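Local coordinates for protein tyrosine phosphatase (Orf virus, PDB 5NCR) that probably removes phosphate from phosphorylated residues of proteins as a homodimeric viral phosphatase of the dual-specificity family, and probably counters host interferon signalling, at residues P136-T139 with Q140-F144; Q170-M174 with F175-S179. The protein carries 2 engineered substitutions. All coordinates share one frame; numbering follows the deposited sequence.

How the contacts relate
Contact 1 starts helix 140-158 and contact 2 finishes helix 165-177, the next helix along the chain, so a helix beginning meets a helix end, with the centres of the two contacts about 10 Å apart. Two side chains of contact 1 bridge them. The amide of Q140 probably hydrogen-bonds the C177 carbonyl, NE2 to O 2.9 Å, and the guanidinium of R143 probably does the same for V176, NH2 to O 3.0 Å. Both donors thus serve carbonyls in the last turn of the helix of contact 2, where no further turn supplies N-H groups. Both contacts belong to the helical part of the dual-specificity phosphatase catalytic domain.

Contact 1: P136-T139 with Q140-F144; sequences PTMT and QPARF
M138 and T139 meet A142 and R143 where the loop after helix 118-134 turns into helix 140-158. The tight part is built round two carbonyls and one hydroxyl. T139 OG1 accepts the first-turn N-H of A142, 3.3 Å from A142 N, a capping bond; its chi1 of 68° sets the hydroxyl between its own backbone N and carbonyl carbon, from where it meets A142 N, which is why threonine suits this place. The same first turn is closed by the backbone, R143 N to T139 O at 2.8 Å. R143 then folds back, its chain bent at chi3 (-53°), until NH1 lies 2.7 Å from M138 O; the carbonyl oxygen sits near the guanidinium plane, though the N-H points at it imperfectly, at 133°. Q140 CA covers one face of that group. M138, extended beyond CG, runs antiparallel alongside the R143 chain, its CG 3.7 Å from A142 CB, and continues onto R131 and L132 of helix 118-134. The looser, solvent side belongs to T139, exposed as a residue. P141, whose CD rests 3.5 Å from T139 OG1, is instead packed on P141 of the second subunit; proline is well suited to a first helical turn. Together these features make a threonine N-cap at a helix start.

Contact 2: Q170-M174 with F175-S179; sequences QLIKM and FVCDS
L171, M174 and F175 pack together on the last turns of helix 165-177, which ends in a wider pi-type turn. The flat F175 ring is a plate, covered on one face by M174 and met at its edge by L171. From M174, CG, anti to the backbone N (chi1 177°), is a CH-pi bump 3.9 Å from the ring centroid, while the bend at chi3 leaves SD oblique to the ring, 4.6 Å from its centroid, a Met-aromatic contact. L171 comes in the ring plane, with CD2 3.9 Å from F175 CE2. A slim, flexible methionine and a branched leucine thus fit face and rim, and M91 of helix 90-103 touches all three residues. Farther round the helix, I172 CG2 lies 4.2 Å from V176 CB; these beta-branched side chains run alongside each other, both against L12 of helix 7-15. I172 O accepts V176 N, the ordinary i to i+4 bond, and C177 N from the opposite face of its carbonyl plane. The latter and D178 N to K173 O, both i to i+5, mark the widened turn; D178 is the first residue to leave helical geometry. Its carboxylate is tied back through water 1, which donates to M174 O at 3.2 Å and to D178 OD2 at 2.8 Å.

Contact 1: P136-T139 with Q140-F144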
ATOM      1  N   PRO B 136      -8.245  -8.589 -18.589  1.00 26.44           N
ATOM      2  CA  PRO B 136      -8.545  -9.796 -17.806  1.00 25.84           C
ATOM      3  C   PRO B 136      -7.312 -10.594 -17.355  1.00 29.35           C
ATOM      4  O   PRO B 136      -7.458 -11.529 -16.574  1.00 27.59           O
ATOM      5  CB  PRO B 136      -9.474 -10.593 -18.719  1.00 29.61           C
ATOM      6  CG  PRO B 136      -9.124 -10.155 -20.088  1.00 37.01           C
ATOM      7  CD  PRO B 136      -8.667  -8.730 -20.000  1.00 31.28           C
ATOM      8  N   THR B 137      -6.104 -10.219 -17.817  1.00 28.46           N
ATOM      9  CA  THR B 137      -4.874 -10.918 -17.431  1.00 28.82           C
ATOM     10  C   THR B 137      -4.212 -10.292 -16.195  1.00 34.13           C
ATOM     11  O   THR B 137      -3.216 -10.834 -15.703  1.00 36.49           O
ATOM     12  CB  THR B 137      -3.872 -10.947 -18.607  1.00 35.66           C
ATOM     13  OG1 THR B 137      -3.218  -9.671 -18.701  1.00 30.50           O
ATOM     14  CG2 THR B 137      -4.510 -11.366 -19.937  1.00 28.46           C
ATOM     15  N   MET B 138      -4.712  -9.127 -15.754  1.00 29.44           N
ATOM     16  CA  MET B 138      -4.180  -8.338 -14.641  1.00 28.42           C
ATOM     17  C   MET B 138      -3.736  -9.222 -13.472  1.00 30.21           C
ATOM     18  O   MET B 138      -4.551  -9.980 -12.970  1.00 28.31           O
ATOM     19  CB  MET B 138      -5.205  -7.296 -14.215  1.00 29.44           C
ATOM     20  CG  MET B 138      -4.604  -6.134 -13.509  1.00 32.42           C
ATOM     21  SD  MET B 138      -5.818  -4.821 -13.381  1.00 34.69           S
ATOM     22  CE  MET B 138      -4.844  -3.601 -12.691  1.00 31.10           C
ATOM     23  N   THR B 139      -2.439  -9.188 -13.106  1.00 27.23           N
ATOM     24  CA  THR B 139      -1.907 -10.063 -12.034  1.00 27.86           C
ATOM     25  C   THR B 139      -2.420  -9.647 -10.666  1.00 27.43           C
ATOM     26  O   THR B 139      -2.961  -8.554 -10.547  1.00 25.22           O
ATOM     27  CB  THR B 139      -0.376 -10.095 -12.040  1.00 29.81           C
ATOM     28  OG1 THR B 139       0.113  -8.806 -11.657  1.00 29.82           O
ATOM     29  CG2 THR B 139       0.190 -10.540 -13.372  1.00 30.21           C
ATOM     30  N   GLN B 140      -2.264 -10.523  -9.644  1.00 24.08           N
ATOM     31  CA  GLN B 140      -2.702 -10.222  -8.278  1.00 23.19           C
ATOM     32  C   GLN B 140      -1.978  -8.961  -7.729  1.00 25.77           C
ATOM     33  O   GLN B 140      -2.697  -8.067  -7.305  1.00 24.84           O
ATOM     34  CB  GLN B 140      -2.588 -11.441  -7.364  1.00 25.77           C
ATOM     35  CG  GLN B 140      -3.239 -11.266  -6.001  1.00 35.54           C
ATOM     36  CD  GLN B 140      -3.076 -12.513  -5.176  1.00 60.90           C
ATOM     37  OE1 GLN B 140      -1.968 -12.839  -4.733  1.00 57.29           O
ATOM     38  NE2 GLN B 140      -4.166 -13.261  -4.984  1.00 54.68           N
ATOM     39  N   PRO B 141      -0.618  -8.808  -7.826  1.00 24.48           N
ATOM     40  CA  PRO B 141       0.007  -7.528  -7.399  1.00 23.10           C
ATOM     41  C   PRO B 141      -0.532  -6.322  -8.194  1.00 26.22           C
ATOM     42  O   PRO B 141      -0.692  -5.245  -7.617  1.00 25.84           O
ATOM     43  CB  PRO B 141       1.497  -7.728  -7.683  1.00 26.36           C
ATOM     44  CG  PRO B 141       1.683  -9.143  -7.935  1.00 31.93           C
ATOM     45  CD  PRO B 141       0.409  -9.753  -8.345  1.00 26.28           C
ATOM     46  N   ALA B 142      -0.772  -6.486  -9.522  1.00 22.29           N
ATOM     47  CA  ALA B 142      -1.319  -5.410 -10.367  1.00 21.63           C
ATOM     48  C   ALA B 142      -2.727  -5.008  -9.887  1.00 21.87           C
ATOM     49  O   ALA B 142      -2.983  -3.817  -9.730  1.00 20.95           O
ATOM     50  CB  ALA B 142      -1.333  -5.820 -11.827  1.00 23.05           C
ATOM     51  N   ARG B 143      -3.575  -6.000  -9.548  1.00 18.78           N
ATOM     52  CA  ARG B 143      -4.912  -5.811  -9.010  1.00 20.18           C
ATOM     53  C   ARG B 143      -4.815  -5.088  -7.669  1.00 23.57           C
ATOM     54  O   ARG B 143      -5.606  -4.187  -7.428  1.00 21.56           O
ATOM     55  CB  ARG B 143      -5.703  -7.144  -8.870  1.00 16.30           C
ATOM     56  CG  ARG B 143      -6.017  -7.783 -10.218  1.00 20.83           C
ATOM     57  CD  ARG B 143      -7.016  -8.918 -10.204  1.00 29.21           C
ATOM     58  NE  ARG B 143      -6.695  -9.994  -9.264  1.00 34.37           N
ATOM     59  CZ  ARG B 143      -6.004 -11.090  -9.561  1.00 39.18           C
ATOM     60  NH1 ARG B 143      -5.473 -11.241 -10.760  1.00 24.38           N
ATOM     61  NH2 ARG B 143      -5.796 -12.020  -8.638  1.00 24.32           N
ATOM     62  N   PHE B 144      -3.826  -5.483  -6.828  1.00 21.50           N
ATOM     63  CA  PHE B 144      -3.553  -4.920  -5.500  1.00 19.49           C
ATOM     64  C   PHE B 144      -3.265  -3.429  -5.590  1.00 22.32           C
ATOM     65  O   PHE B 144      -3.871  -2.636  -4.878  1.00 19.50           O
ATOM     66  CB  PHE B 144      -2.384  -5.703  -4.815  1.00 22.71           C
ATOM     67  CG  PHE B 144      -1.930  -5.186  -3.459  1.00 23.86           C
ATOM     68  CD1 PHE B 144      -1.314  -3.942  -3.337  1.00 25.46           C
ATOM     69  CD2 PHE B 144      -2.090  -5.958  -2.310  1.00 25.09           C
ATOM     70  CE1 PHE B 144      -0.893  -3.468  -2.089  1.00 26.99           C
ATOM     71  CE2 PHE B 144      -1.643  -5.492  -1.067  1.00 26.32           C
ATOM     72  CZ  PHE B 144      -1.055  -4.252  -0.965  1.00 24.70           C
TER

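Contact 2: Q170-M174 with F175-S179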
ATOM      1  N   GLN B 170     -14.129  -7.230   1.967  1.00 20.57           N
ATOM      2  CA  GLN B 170     -14.888  -8.111   1.068  1.00 19.44           C
ATOM      3  C   GLN B 170     -14.585  -7.799  -0.416  1.00 21.35           C
ATOM      4  O   GLN B 170     -14.485  -8.718  -1.219  1.00 21.80           O
ATOM      5  CB  GLN B 170     -16.388  -8.021   1.326  1.00 20.58           C
ATOM      6  CG  GLN B 170     -16.805  -8.660   2.643  1.00 26.21           C
ATOM      7  CD  GLN B 170     -18.303  -8.556   2.805  1.00 27.64           C
ATOM      8  OE1 GLN B 170     -19.074  -9.287   2.193  1.00 23.13           O
ATOM      9  NE2 GLN B 170     -18.754  -7.659   3.625  1.00 25.02           N
ATOM     10  N   LEU B 171     -14.414  -6.520  -0.751  1.00 16.62           N
ATOM     11  CA  LEU B 171     -14.059  -6.068  -2.104  1.00 17.57           C
ATOM     12  C   LEU B 171     -12.626  -6.464  -2.455  1.00 20.88           C
ATOM     13  O   LEU B 171     -12.370  -6.929  -3.560  1.00 19.85           O
ATOM     14  CB  LEU B 171     -14.259  -4.551  -2.242  1.00 17.64           C
ATOM     15  CG  LEU B 171     -15.714  -4.061  -2.219  1.00 21.77           C
ATOM     16  CD1 LEU B 171     -15.773  -2.581  -2.016  1.00 22.08           C
ATOM     17  CD2 LEU B 171     -16.434  -4.394  -3.502  1.00 21.31           C
ATOM     18  N   ILE B 172     -11.699  -6.323  -1.502  1.00 20.31           N
ATOM     19  CA  ILE B 172     -10.301  -6.757  -1.688  1.00 19.79           C
ATOM     20  C   ILE B 172     -10.311  -8.251  -1.991  1.00 25.50           C
ATOM     21  O   ILE B 172      -9.716  -8.651  -2.974  1.00 26.39           O
ATOM     22  CB  ILE B 172      -9.387  -6.364  -0.503  1.00 21.21           C
ATOM     23  CG1 ILE B 172      -9.223  -4.823  -0.437  1.00 19.68           C
ATOM     24  CG2 ILE B 172      -8.001  -7.080  -0.561  1.00 19.80           C
ATOM     25  CD1 ILE B 172      -8.797  -4.266   0.910  1.00 22.28           C
ATOM     26  N   LYS B 173     -11.011  -9.058  -1.180  1.00 23.86           N
ATOM     27  CA  LYS B 173     -11.093 -10.525  -1.362  1.00 25.56           C
ATOM     28  C   LYS B 173     -11.597 -10.901  -2.751  1.00 30.66           C
ATOM     29  O   LYS B 173     -10.994 -11.722  -3.441  1.00 31.60           O
ATOM     30  CB  LYS B 173     -12.011 -11.181  -0.316  1.00 27.76           C
ATOM     31  CG  LYS B 173     -11.458 -11.275   1.098  1.00 44.63           C
ATOM     32  CD  LYS B 173     -10.308 -12.247   1.290  1.00 65.66           C
ATOM     33  CE  LYS B 173     -10.704 -13.692   1.522  1.00 86.39           C
ATOM     34  NZ  LYS B 173      -9.499 -14.517   1.804  1.00 98.64           N
ATOM     35  N   MET B 174     -12.682 -10.267  -3.165  1.00 26.56           N
ATOM     36  CA  MET B 174     -13.320 -10.514  -4.443  1.00 27.27           C
ATOM     37  C   MET B 174     -12.510 -10.053  -5.675  1.00 28.60           C
ATOM     38  O   MET B 174     -12.434 -10.801  -6.640  1.00 30.98           O
ATOM     39  CB  MET B 174     -14.717  -9.868  -4.405  1.00 30.00           C
ATOM     40  CG  MET B 174     -15.513  -9.969  -5.670  1.00 36.25           C
ATOM     41  SD  MET B 174     -17.268  -9.710  -5.284  1.00 43.20           S
ATOM     42  CE  MET B 174     -17.699 -11.419  -4.789  1.00 41.88           C
ATOM     43  N   PHE B 175     -11.967  -8.827  -5.669  1.00 22.93           N
ATOM     44  CA  PHE B 175     -11.332  -8.250  -6.860  1.00 23.81           C
ATOM     45  C   PHE B 175      -9.806  -8.226  -6.845  1.00 29.47           C
ATOM     46  O   PHE B 175      -9.177  -8.008  -7.892  1.00 29.76           O
ATOM     47  CB  PHE B 175     -11.880  -6.848  -7.154  1.00 25.49           C
ATOM     48  CG  PHE B 175     -13.362  -6.831  -7.447  1.00 27.03           C
ATOM     49  CD1 PHE B 175     -13.850  -7.247  -8.686  1.00 31.96           C
ATOM     50  CD2 PHE B 175     -14.270  -6.393  -6.490  1.00 27.97           C
ATOM     51  CE1 PHE B 175     -15.226  -7.234  -8.958  1.00 32.77           C
ATOM     52  CE2 PHE B 175     -15.645  -6.374  -6.764  1.00 31.94           C
ATOM     53  CZ  PHE B 175     -16.111  -6.759  -8.008  1.00 31.24           C
ATOM     54  N   VAL B 176      -9.205  -8.512  -5.706  1.00 25.43           N
ATOM     55  CA  VAL B 176      -7.736  -8.541  -5.646  1.00 25.38           C
ATOM     56  C   VAL B 176      -7.253  -9.949  -5.446  1.00 32.08           C
ATOM     57  O   VAL B 176      -6.438 -10.417  -6.228  1.00 32.69           O
ATOM     58  CB  VAL B 176      -7.123  -7.539  -4.630  1.00 25.36           C
ATOM     59  CG1 VAL B 176      -5.605  -7.741  -4.466  1.00 25.19           C
ATOM     60  CG2 VAL B 176      -7.465  -6.109  -5.015  1.00 23.21           C
ATOM     61  N   CYS B 177      -7.751 -10.620  -4.406  1.00 33.03           N
ATOM     62  CA  CYS B 177      -7.354 -11.983  -4.079  1.00 36.75           C
ATOM     63  C   CYS B 177      -7.826 -13.001  -5.103  1.00 42.62           C
ATOM     64  O   CYS B 177      -6.992 -13.746  -5.633  1.00 45.21           O
ATOM     65  CB  CYS B 177      -7.808 -12.355  -2.673  1.00 38.75           C
ATOM     66  SG  CYS B 177      -7.136 -11.285  -1.384  1.00 42.96           S
ATOM     67  N   ASP B 178      -9.138 -13.044  -5.370  1.00 37.88           N
ATOM     68  CA  ASP B 178      -9.713 -13.976  -6.343  1.00 39.24           C
ATOM     69  C   ASP B 178      -9.321 -13.552  -7.765  1.00 41.95           C
ATOM     70  O   ASP B 178      -9.225 -12.351  -8.040  1.00 39.70           O
ATOM     71  CB  ASP B 178     -11.246 -14.076  -6.184  1.00 41.07           C
ATOM     72  CG  ASP B 178     -11.761 -14.470  -4.800  1.00 51.01           C
ATOM     73  OD1 ASP B 178     -10.937 -14.884  -3.947  1.00 52.21           O
ATOM     74  OD2 ASP B 178     -12.996 -14.367  -4.573  1.00 56.07           O
ATOM     75  N   SER B 179      -9.009 -14.524  -8.633  1.00 39.35           N
ATOM     76  CA  SER B 179      -8.575 -14.267 -10.012  1.00 61.49           C
ATOM     77  C   SER B 179      -9.692 -13.757 -10.933  1.00 82.32           C
ATOM     78  O   SER B 179     -10.877 -13.932 -10.644  1.00 52.84           O
ATOM     79  CB  SER B 179      -7.895 -15.500 -10.597  1.00 67.13           C
ATOM     80  OG  SER B 179      -6.733 -15.840  -9.854  1.00 76.46           O
TER
HETATM   81  O   HOH W   1     -14.470 -13.234  -6.715  1.00 41.51           O